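Local structure of rhamnogalacturonan endolyase YesW (Bacillus subtilis, 2ZUX) at residues His362-His367 and Val383-Asn388. The protein cleaves type-one rhamnogalacturonan of plant cell walls by endo-type elimination between rhamnose and galacturonic acid, and needs calcium or manganese for activity. Sequence-based numbering, arbitrary orientation.
With CA (calcium ion), chain C.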
ATOM      1  N   HIS A 362       6.022 -20.596   0.121  1.00 10.96           N
ATOM      2  CA  HIS A 362       6.313 -19.228  -0.284  1.00 10.32           C
ATOM      3  C   HIS A 362       5.829 -18.882  -1.685  1.00 10.66           C
ATOM      4  O   HIS A 362       5.927 -19.693  -2.605  1.00 10.72           O
ATOM      5  CB  HIS A 362       7.835 -19.027  -0.213  1.00 10.43           C
ATOM      6  CG  HIS A 362       8.312 -17.797  -0.917  1.00 10.19           C
ATOM      7  ND1 HIS A 362       8.195 -16.539  -0.368  1.00 11.17           N
ATOM      8  CD2 HIS A 362       8.897 -17.627  -2.128  1.00 10.41           C
ATOM      9  CE1 HIS A 362       8.667 -15.646  -1.218  1.00 10.96           C
ATOM     10  NE2 HIS A 362       9.109 -16.279  -2.290  1.00 10.46           N
ATOM     11  N   GLY A 363       5.348 -17.651  -1.847  1.00 10.11           N
ATOM     12  CA  GLY A 363       5.069 -17.108  -3.166  1.00 10.49           C
ATOM     13  C   GLY A 363       5.312 -15.614  -3.267  1.00  9.54           C
ATOM     14  O   GLY A 363       5.715 -14.965  -2.296  1.00  9.36           O
ATOM     15  N   ASP A 364       5.040 -15.068  -4.446  1.00  9.37           N
ATOM     16  CA  ASP A 364       5.458 -13.707  -4.777  1.00  9.60           C
ATOM     17  C   ASP A 364       4.331 -12.701  -4.923  1.00  9.33           C
ATOM     18  O   ASP A 364       4.595 -11.502  -4.997  1.00  9.32           O
ATOM     19  CB  ASP A 364       6.297 -13.691  -6.057  1.00 10.21           C
ATOM     20  CG  ASP A 364       7.741 -14.036  -5.814  1.00 11.28           C
ATOM     21  OD1 ASP A 364       8.010 -14.864  -4.922  1.00  9.70           O
ATOM     22  OD2 ASP A 364       8.613 -13.496  -6.546  1.00 13.84           O
ATOM     23  N   ALA A 365       3.090 -13.176  -4.983  1.00  9.24           N
ATOM     24  CA  ALA A 365       1.943 -12.275  -5.104  1.00  9.45           C
ATOM     25  C   ALA A 365       0.794 -12.820  -4.274  1.00  8.97           C
ATOM     26  O   ALA A 365       0.705 -14.037  -4.048  1.00  9.18           O
ATOM     27  CB  ALA A 365       1.531 -12.119  -6.571  1.00 10.11           C
ATOM     28  N   LEU A 366      -0.098 -11.923  -3.847  1.00  9.15           N
ATOM     29  CA  LEU A 366      -1.106 -12.238  -2.843  1.00  9.86           C
ATOM     30  C   LEU A 366      -2.232 -11.228  -2.937  1.00  9.97           C
ATOM     31  O   LEU A 366      -1.975 -10.024  -3.031  1.00 10.32           O
ATOM     32  CB  LEU A 366      -0.467 -12.126  -1.464  1.00 10.17           C
ATOM     33  CG  LEU A 366      -1.253 -12.546  -0.224  1.00  9.60           C
ATOM     34  CD1 LEU A 366      -1.542 -14.043  -0.252  1.00 11.95           C
ATOM     35  CD2 LEU A 366      -0.462 -12.187   1.007  1.00 10.44           C
ATOM     36  N   HIS A 367      -3.471 -11.715  -2.899  1.00  9.17           N
ATOM     37  CA  HIS A 367      -4.661 -10.867  -2.978  1.00  9.40           C
ATOM     38  C   HIS A 367      -5.708 -11.320  -1.973  1.00  9.40           C
ATOM     39  O   HIS A 367      -6.206 -12.439  -2.066  1.00  9.70           O
ATOM     40  CB  HIS A 367      -5.221 -10.926  -4.394  1.00  9.80           C
ATOM     41  CG  HIS A 367      -4.303 -10.309  -5.386  1.00  9.43           C
ATOM     42  ND1 HIS A 367      -3.322 -11.006  -6.060  1.00 10.96           N
ATOM     43  CD2 HIS A 367      -4.157  -9.013  -5.733  1.00  8.70           C
ATOM     44  CE1 HIS A 367      -2.634 -10.159  -6.806  1.00  8.02           C
ATOM     45  NE2 HIS A 367      -3.119  -8.946  -6.619  1.00 12.90           N
ATOM     46  N   VAL A 383      -0.165 -17.080  -5.463  1.00  9.07           N
ATOM     47  CA  VAL A 383       0.680 -17.901  -6.324  1.00  9.49           C
ATOM     48  C   VAL A 383       1.865 -18.435  -5.533  1.00  9.26           C
ATOM     49  O   VAL A 383       2.185 -17.933  -4.444  1.00  9.68           O
ATOM     50  CB  VAL A 383       1.132 -17.147  -7.603  1.00  9.77           C
ATOM     51  CG1 VAL A 383      -0.083 -16.814  -8.468  1.00 11.12           C
ATOM     52  CG2 VAL A 383       1.936 -15.890  -7.247  1.00  9.75           C
ATOM     53  N   HIS A 384       2.505 -19.464  -6.085  1.00  9.93           N
ATOM     54  CA  HIS A 384       3.479 -20.251  -5.338  1.00  9.99           C
ATOM     55  C   HIS A 384       4.735 -20.495  -6.155  1.00 10.44           C
ATOM     56  O   HIS A 384       4.664 -20.707  -7.368  1.00 10.62           O
ATOM     57  CB  HIS A 384       2.823 -21.559  -4.888  1.00 10.51           C
ATOM     58  CG  HIS A 384       1.695 -21.333  -3.936  1.00  9.61           C
ATOM     59  ND1 HIS A 384       0.366 -21.369  -4.302  1.00 11.47           N
ATOM     60  CD2 HIS A 384       1.717 -20.966  -2.635  1.00  8.35           C
ATOM     61  CE1 HIS A 384      -0.384 -21.060  -3.254  1.00  7.88           C
ATOM     62  NE2 HIS A 384       0.413 -20.823  -2.230  1.00 11.80           N
ATOM     63  N   GLU A 385       5.876 -20.442  -5.474  1.00 10.89           N
ATOM     64  CA  GLU A 385       7.193 -20.467  -6.102  1.00 11.45           C
ATOM     65  C   GLU A 385       7.757 -21.876  -6.248  1.00 12.38           C
ATOM     66  O   GLU A 385       8.549 -22.129  -7.153  1.00 12.80           O
ATOM     67  CB  GLU A 385       8.138 -19.633  -5.247  1.00 11.37           C
ATOM     68  CG  GLU A 385       9.568 -19.480  -5.770  1.00 11.32           C
ATOM     69  CD  GLU A 385      10.246 -18.311  -5.109  1.00 11.58           C
ATOM     70  OE1 GLU A 385       9.680 -17.203  -5.198  1.00 11.73           O
ATOM     71  OE2 GLU A 385      11.311 -18.483  -4.479  1.00 11.99           O
ATOM     72  N   ASP A 386       7.386 -22.771  -5.336  1.00 13.14           N
ATOM     73  CA  ASP A 386       7.890 -24.145  -5.343  1.00 15.06           C
ATOM     74  C   ASP A 386       7.303 -24.891  -6.540  1.00 15.57           C
ATOM     75  O   ASP A 386       6.089 -25.073  -6.628  1.00 15.25           O
ATOM     76  CB  ASP A 386       7.506 -24.830  -4.018  1.00 15.64           C
ATOM     77  CG  ASP A 386       8.082 -26.234  -3.861  1.00 18.57           C
ATOM     78  OD1 ASP A 386       8.729 -26.759  -4.792  1.00 18.86           O
ATOM     79  OD2 ASP A 386       7.863 -26.809  -2.770  1.00 23.01           O
ATOM     80  N   LYS A 387       8.172 -25.320  -7.458  1.00 17.01           N
ATOM     81  CA  LYS A 387       7.743 -26.064  -8.651  1.00 18.79           C
ATOM     82  C   LYS A 387       7.071 -27.401  -8.319  1.00 18.93           C
ATOM     83  O   LYS A 387       6.353 -27.960  -9.149  1.00 19.06           O
ATOM     84  CB  LYS A 387       8.924 -26.286  -9.610  1.00 18.85           C
ATOM     85  CG  LYS A 387      10.028 -27.193  -9.069  1.00 20.74           C
ATOM     86  CD  LYS A 387      11.178 -27.342 -10.050  1.00 21.36           C
ATOM     87  CE  LYS A 387      10.915 -28.448 -11.061  1.00 25.22           C
ATOM     88  NZ  LYS A 387      12.148 -28.798 -11.820  1.00 27.36           N
ATOM     89  N   ASN A 388       7.299 -27.897  -7.105  1.00 19.15           N
ATOM     90  CA  ASN A 388       6.701 -29.151  -6.650  1.00 20.06           C
ATOM     91  C   ASN A 388       5.472 -28.967  -5.766  1.00 19.55           C
ATOM     92  O   ASN A 388       4.918 -29.936  -5.246  1.00 20.63           O
ATOM     93  CB  ASN A 388       7.752 -30.020  -5.954  1.00 20.93           C
ATOM     94  CG  ASN A 388       8.825 -30.519  -6.913  1.00 22.59           C
ATOM     95  OD1 ASN A 388      10.014 -30.455  -6.611  1.00 26.46           O
ATOM     96  ND2 ASN A 388       8.409 -30.999  -8.080  1.00 24.80           N
TER
HETATM   97 CA    CA C 629       9.912 -15.419  -4.114  1.00  5.84          CA
HETATM   98  O   HOH W   1       5.775 -22.472  -2.801  1.00 12.06           O
HETATM   99  O   HOH W   2      10.844 -14.594  -5.834  1.00 13.06           O
HETATM  100  O   HOH W   3      11.902 -16.110  -3.587  1.00 11.13           O
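The imidazole of His362 meets the carboxylate of Glu385 edge-on: Glu385 CD lies in the ring plane, 3.3 Å from His362 CD2, and the two planes stand 84° apart. Next to CD2 on the same edge, His362 NE2 binds a calcium ion at 2.2 Å, while ND1 is hydrogen-bonded to Gly324 O, so both ring nitrogens are engaged and the ring's rotation is fixed. Around it, His326 meets the ring edge-to-face, Tyr288 lies nearly parallel to it and Tyr289 is inclined.

Glu385 reaches the metal with CG anti to the backbone N and an extended chain beyond it. Its carboxylate is turned 68° from that of Asp364. Glu385 OE1 and Asp364 OD1 both bind calcium at 2.1 Å; their 2.9 Å separation is no hydrogen bond but reflects the shared cation, whose charge probably offsets their repulsion. Each second carboxylate oxygen accepts from a metal-bound water: water 2 at Asp364 OD2, water 3 at Glu385 OE2. His326 completes this calcium site, which may be structural; Asp364 lies close to substrate-binding Tyr558, its side chain about 7 Å from a bound rhamnose (nearest atoms).

The backbone bonds probably help to position the ligands. Glu385 N donates to His362 O (3.0 Å, 162° at the hydrogen), and water 1 links the same carbonyl to Asp386 N. Gly363 CA makes a CH...O contact with Val383 O at 3.3 Å.

A weak Val383 N to Ala365 O bond continues the antiparallel pairing of propeller strands 366-369 and 379-383 by one step; loops 362-364 and 384-386 then run on roughly antiparallel, out of strand register, to the calcium.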